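Local coordinates for protein Phthiocerol/phthiodiolone dimycocerosyl transferase (Mycobacterium tuberculosis, PDB 1Q9J) that probably catalyses the transfer of mycocerosic acids from mycocerosic acid synthase onto phthiocerol, phthiodiolone and phenolphthiocerol, the last step in making dimycocerosate esters, at residues F43-L57 against L98-I110. Residues are numbered along the deposited sequence; the frame is centred on the assembly and turned at random.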
loop_
_atom_site.group_PDB
_atom_site.type_symbol
_atom_site.label_atom_id
_atom_site.label_comp_id
_atom_site.label_asym_id
_atom_site.label_seq_id
_atom_site.Cartn_x
_atom_site.Cartn_y
_atom_site.Cartn_z
ATOM N N PHE A 43 -8.838 12.009 16.209
ATOM C CA PHE A 43 -7.426 11.730 16.028
ATOM C C PHE A 43 -6.799 11.373 17.386
ATOM O O PHE A 43 -6.041 10.408 17.493
ATOM C CB PHE A 43 -6.720 12.941 15.405
ATOM C CG PHE A 43 -5.260 12.714 15.137
ATOM C CD1 PHE A 43 -4.836 11.677 14.318
ATOM C CD2 PHE A 43 -4.303 13.532 15.712
ATOM C CE1 PHE A 43 -3.474 11.460 14.073
ATOM C CE2 PHE A 43 -2.941 13.321 15.474
ATOM C CZ PHE A 43 -2.530 12.285 14.653
ATOM N N ASP A 44 -7.127 12.135 18.430
ATOM C CA ASP A 44 -6.586 11.855 19.768
ATOM C C ASP A 44 -7.075 10.500 20.286
ATOM O O ASP A 44 -6.315 9.759 20.920
ATOM C CB ASP A 44 -6.988 12.941 20.783
ATOM C CG ASP A 44 -6.258 14.263 20.558
ATOM O OD1 ASP A 44 -5.019 14.253 20.357
ATOM O OD2 ASP A 44 -6.916 15.314 20.616
ATOM N N ALA A 45 -8.350 10.192 20.032
ATOM C CA ALA A 45 -8.961 8.924 20.473
ATOM C C ALA A 45 -8.282 7.752 19.759
ATOM O O ALA A 45 -7.963 6.732 20.372
ATOM C CB ALA A 45 -10.464 8.926 20.168
ATOM N N LEU A 46 -8.067 7.927 18.458
ATOM C CA LEU A 46 -7.407 6.927 17.645
ATOM C C LEU A 46 -6.028 6.650 18.246
ATOM O O LEU A 46 -5.682 5.504 18.541
ATOM C CB LEU A 46 -7.251 7.442 16.218
ATOM C CG LEU A 46 -6.557 6.529 15.200
ATOM C CD1 LEU A 46 -7.615 5.768 14.392
ATOM C CD2 LEU A 46 -5.691 7.371 14.270
ATOM N N LEU A 47 -5.240 7.703 18.438
ATOM C CA LEU A 47 -3.913 7.538 19.005
ATOM C C LEU A 47 -3.912 6.795 20.322
ATOM O O LEU A 47 -2.957 6.097 20.636
ATOM C CB LEU A 47 -3.240 8.885 19.208
ATOM C CG LEU A 47 -2.139 9.139 18.177
ATOM C CD1 LEU A 47 -1.621 10.551 18.333
ATOM C CD2 LEU A 47 -1.021 8.122 18.358
ATOM N N GLU A 48 -4.971 6.937 21.104
ATOM C CA GLU A 48 -4.996 6.240 22.371
ATOM C C GLU A 48 -5.277 4.769 22.170
ATOM O O GLU A 48 -4.991 3.953 23.040
ATOM C CB GLU A 48 -6.038 6.854 23.282
ATOM C CG GLU A 48 -5.594 8.170 23.859
ATOM C CD GLU A 48 -6.708 8.867 24.588
ATOM O OE1 GLU A 48 -7.672 9.297 23.919
ATOM O OE2 GLU A 48 -6.629 8.971 25.829
ATOM N N THR A 49 -5.829 4.426 21.014
ATOM C CA THR A 49 -6.122 3.036 20.743
ATOM C C THR A 49 -4.911 2.342 20.162
ATOM O O THR A 49 -4.794 1.122 20.223
ATOM C CB THR A 49 -7.264 2.892 19.751
ATOM O OG1 THR A 49 -8.427 3.556 20.257
ATOM C CG2 THR A 49 -7.568 1.432 19.537
ATOM N N HIS A 50 -4.006 3.137 19.612
ATOM C CA HIS A 50 -2.800 2.615 18.995
ATOM C C HIS A 50 -1.616 3.418 19.502
ATOM O O HIS A 50 -0.918 4.070 18.732
ATOM C CB HIS A 50 -2.935 2.756 17.484
ATOM C CG HIS A 50 -4.204 2.171 16.952
ATOM N ND1 HIS A 50 -4.507 0.833 17.076
ATOM C CD2 HIS A 50 -5.265 2.743 16.335
ATOM C CE1 HIS A 50 -5.702 0.605 16.560
ATOM N NE2 HIS A 50 -6.184 1.746 16.104
ATOM N N PRO A 51 -1.358 3.362 20.813
ATOM C CA PRO A 51 -0.241 4.125 21.367
ATOM C C PRO A 51 1.144 3.916 20.769
ATOM O O PRO A 51 2.076 4.634 21.116
ATOM C CB PRO A 51 -0.309 3.796 22.861
ATOM C CG PRO A 51 -0.915 2.445 22.891
ATOM C CD PRO A 51 -2.011 2.560 21.863
ATOM N N VAL A 52 1.291 2.962 19.860
ATOM C CA VAL A 52 2.606 2.736 19.260
ATOM C C VAL A 52 2.920 3.890 18.293
ATOM O O VAL A 52 4.063 4.337 18.183
ATOM C CB VAL A 52 2.655 1.420 18.469
ATOM C CG1 VAL A 52 4.091 0.990 18.275
ATOM C CG2 VAL A 52 1.907 0.363 19.199
ATOM N N LEU A 53 1.886 4.344 17.589
ATOM C CA LEU A 53 2.003 5.428 16.636
ATOM C C LEU A 53 2.640 6.659 17.277
ATOM O O LEU A 53 3.158 7.554 16.582
ATOM C CB LEU A 53 0.629 5.796 16.085
ATOM C CG LEU A 53 -0.091 4.610 15.470
ATOM C CD1 LEU A 53 -1.495 4.996 15.037
ATOM C CD2 LEU A 53 0.713 4.109 14.302
ATOM N N ALA A 54 2.617 6.706 18.602
ATOM C CA ALA A 54 3.197 7.828 19.299
ATOM C C ALA A 54 4.653 7.574 19.583
ATOM O O ALA A 54 5.086 7.656 20.723
ATOM C CB ALA A 54 2.460 8.056 20.595
ATOM N N SER A 55 5.423 7.277 18.554
ATOM C CA SER A 55 6.826 7.023 18.788
ATOM C C SER A 55 7.669 7.478 17.620
ATOM O O SER A 55 7.189 8.175 16.734
ATOM C CB SER A 55 7.044 5.541 18.990
ATOM O OG SER A 55 6.964 4.875 17.740
ATOM N N HIS A 56 8.930 7.060 17.633
ATOM C CA HIS A 56 9.870 7.405 16.591
ATOM C C HIS A 56 10.944 6.341 16.545
ATOM O O HIS A 56 10.983 5.459 17.402
ATOM C CB HIS A 56 10.509 8.760 16.862
ATOM C CG HIS A 56 11.288 8.818 18.135
ATOM N ND1 HIS A 56 10.722 9.180 19.340
ATOM C CD2 HIS A 56 12.582 8.517 18.400
ATOM C CE1 HIS A 56 11.634 9.096 20.292
ATOM N NE2 HIS A 56 12.771 8.696 19.748
ATOM N N LEU A 57 11.823 6.436 15.551
ATOM C CA LEU A 57 12.892 5.460 15.378
ATOM C C LEU A 57 14.257 6.013 15.733
ATOM O O LEU A 57 14.543 7.179 15.488
ATOM C CB LEU A 57 12.934 4.985 13.933
ATOM C CG LEU A 57 11.744 4.204 13.413
ATOM C CD1 LEU A 57 11.685 4.366 11.922
ATOM C CD2 LEU A 57 11.844 2.756 13.827
ATOM N N LEU A 98 8.726 15.372 7.343
ATOM C CA LEU A 98 8.531 14.055 7.931
ATOM C C LEU A 98 9.886 13.556 8.379
ATOM O O LEU A 98 10.840 13.589 7.609
ATOM C CB LEU A 98 7.959 13.086 6.901
ATOM C CG LEU A 98 6.680 13.538 6.220
ATOM C CD1 LEU A 98 6.457 12.672 5.020
ATOM C CD2 LEU A 98 5.500 13.497 7.172
ATOM N N ASP A 99 9.971 13.085 9.617
ATOM C CA ASP A 99 11.238 12.594 10.131
ATOM C C ASP A 99 11.056 11.407 11.073
ATOM O O ASP A 99 10.436 11.542 12.125
ATOM C CB ASP A 99 11.953 13.722 10.871
ATOM C CG ASP A 99 13.323 13.317 11.364
ATOM O OD1 ASP A 99 13.960 14.110 12.084
ATOM O OD2 ASP A 99 13.772 12.207 11.026
ATOM N N GLN A 100 11.604 10.256 10.687
ATOM C CA GLN A 100 11.528 9.035 11.490
ATOM C C GLN A 100 11.946 9.239 12.934
ATOM O O GLN A 100 11.248 8.823 13.858
ATOM C CB GLN A 100 12.450 7.962 10.937
ATOM C CG GLN A 100 12.145 7.502 9.557
ATOM C CD GLN A 100 13.107 6.410 9.120
ATOM O OE1 GLN A 100 12.825 5.657 8.194
ATOM N NE2 GLN A 100 14.255 6.325 9.792
ATOM N N SER A 101 13.115 9.849 13.111
ATOM C CA SER A 101 13.688 10.102 14.430
ATOM C C SER A 101 12.789 10.957 15.300
ATOM O O SER A 101 12.964 11.000 16.514
ATOM C CB SER A 101 15.035 10.789 14.278
ATOM O OG SER A 101 14.896 11.940 13.475
ATOM N N VAL A 102 11.815 11.618 14.685
ATOM C CA VAL A 102 10.910 12.466 15.436
ATOM C C VAL A 102 9.501 11.908 15.635
ATOM O O VAL A 102 9.130 11.565 16.745
ATOM C CB VAL A 102 10.798 13.857 14.772
ATOM C CG1 VAL A 102 9.872 14.755 15.584
ATOM C CG2 VAL A 102 12.177 14.482 14.643
ATOM N N SER A 103 8.721 11.821 14.564
ATOM C CA SER A 103 7.341 11.334 14.650
ATOM C C SER A 103 7.066 10.311 13.541
ATOM O O SER A 103 7.785 10.270 12.541
ATOM C CB SER A 103 6.396 12.539 14.525
ATOM O OG SER A 103 5.035 12.180 14.557
ATOM N N LEU A 104 6.043 9.477 13.697
ATOM C CA LEU A 104 5.737 8.493 12.648
ATOM C C LEU A 104 4.310 8.652 12.162
ATOM O O LEU A 104 3.852 7.893 11.319
ATOM C CB LEU A 104 5.917 7.076 13.179
ATOM C CG LEU A 104 7.313 6.736 13.695
ATOM C CD1 LEU A 104 7.334 5.295 14.185
ATOM C CD2 LEU A 104 8.326 6.926 12.583
ATOM N N LEU A 105 3.622 9.653 12.693
ATOM C CA LEU A 105 2.242 9.896 12.328
ATOM C C LEU A 105 1.961 11.403 12.318
ATOM O O LEU A 105 2.391 12.141 13.218
ATOM C CB LEU A 105 1.327 9.185 13.327
ATOM C CG LEU A 105 -0.185 9.302 13.132
ATOM C CD1 LEU A 105 -0.600 8.671 11.814
ATOM C CD2 LEU A 105 -0.889 8.638 14.288
ATOM N N HIS A 106 1.230 11.843 11.294
ATOM C CA HIS A 106 0.871 13.246 11.112
ATOM C C HIS A 106 -0.510 13.348 10.463
ATOM O O HIS A 106 -0.757 12.742 9.413
ATOM C CB HIS A 106 1.903 13.949 10.214
ATOM C CG HIS A 106 3.219 14.221 10.885
ATOM N ND1 HIS A 106 3.354 15.120 11.917
ATOM C CD2 HIS A 106 4.455 13.716 10.661
ATOM C CE1 HIS A 106 4.620 15.160 12.304
ATOM N NE2 HIS A 106 5.308 14.319 11.559
ATOM N N LEU A 107 -1.417 14.091 11.093
ATOM C CA LEU A 107 -2.751 14.286 10.526
ATOM C C LEU A 107 -2.846 15.736 10.064
ATOM O O LEU A 107 -2.971 16.649 10.875
ATOM C CB LEU A 107 -3.854 13.989 11.554
ATOM C CG LEU A 107 -5.265 14.180 10.975
ATOM C CD1 LEU A 107 -5.382 13.423 9.658
ATOM C CD2 LEU A 107 -6.325 13.706 11.957
ATOM N N GLN A 108 -2.795 15.944 8.754
ATOM C CA GLN A 108 -2.838 17.291 8.195
ATOM C C GLN A 108 -4.158 17.668 7.515
ATOM O O GLN A 108 -4.509 17.111 6.475
ATOM C CB GLN A 108 -1.692 17.449 7.198
ATOM C CG GLN A 108 -1.562 18.839 6.622
ATOM C CD GLN A 108 -0.641 18.860 5.428
ATOM O OE1 GLN A 108 -0.898 18.184 4.428
ATOM N NE2 GLN A 108 0.437 19.639 5.516
ATOM N N LEU A 109 -4.870 18.626 8.101
ATOM C CA LEU A 109 -6.134 19.095 7.548
ATOM C C LEU A 109 -5.995 20.480 6.918
ATOM O O LEU A 109 -5.660 21.446 7.603
ATOM C CB LEU A 109 -7.199 19.162 8.635
ATOM C CG LEU A 109 -8.532 19.747 8.157
ATOM C CD1 LEU A 109 -9.134 18.832 7.105
ATOM C CD2 LEU A 109 -9.474 19.918 9.337
ATOM N N ILE A 110 -6.269 20.578 5.621
ATOM C CA ILE A 110 -6.168 21.854 4.916
ATOM C C ILE A 110 -7.546 22.360 4.470
ATOM O O ILE A 110 -8.129 21.839 3.520
ATOM C CB ILE A 110 -5.259 21.735 3.673
ATOM C CG1 ILE A 110 -3.964 21.024 4.037
ATOM C CG2 ILE A 110 -4.912 23.118 3.147
ATOM C CD1 ILE A 110 -3.030 20.845 2.867
#
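Helix 43-49 and strand 105-110 touch through F43 and L47 on the helix and L105 and L107 on the strand, running nearly antiparallel at 166° with their axes 11.0 Å apart. The F43 ring lies with one face against L107. L107 CB sits over the centre of that face, 3.7 Å from the ring centroid, in a CH-pi contact. With chi1 at -178°, F43 turns its CG away from the backbone N, and the ring reaches from the helix to the strand. L107 CD2 packs at 3.5 Å from F43 CD1. L105 CD2 packs against F43, L47 and L53, and lies 3.7 Å from L53 CB. Helix 36-49 packs on a mixed sheet, consistent with the CoA-dependent acyltransferase fold. The second half of the contact joins strand 55-59, from a separate antiparallel sheet, to loop 98-104. L57 N donates to Q100 O at 3.0 Å, nearly straight at the hydrogen (167°) but from above the carbonyl plane. L57 CD1 lies against the aliphatic part of Q100, whose side chain is about 8 Å from that of H124, the probable proton acceptor. L104 CG rests 3.4 Å from S55 O. The H56 ring passes close to the S101 carbonyl, while NE2 hydrogen-bonds to E58 and ND1 to D70.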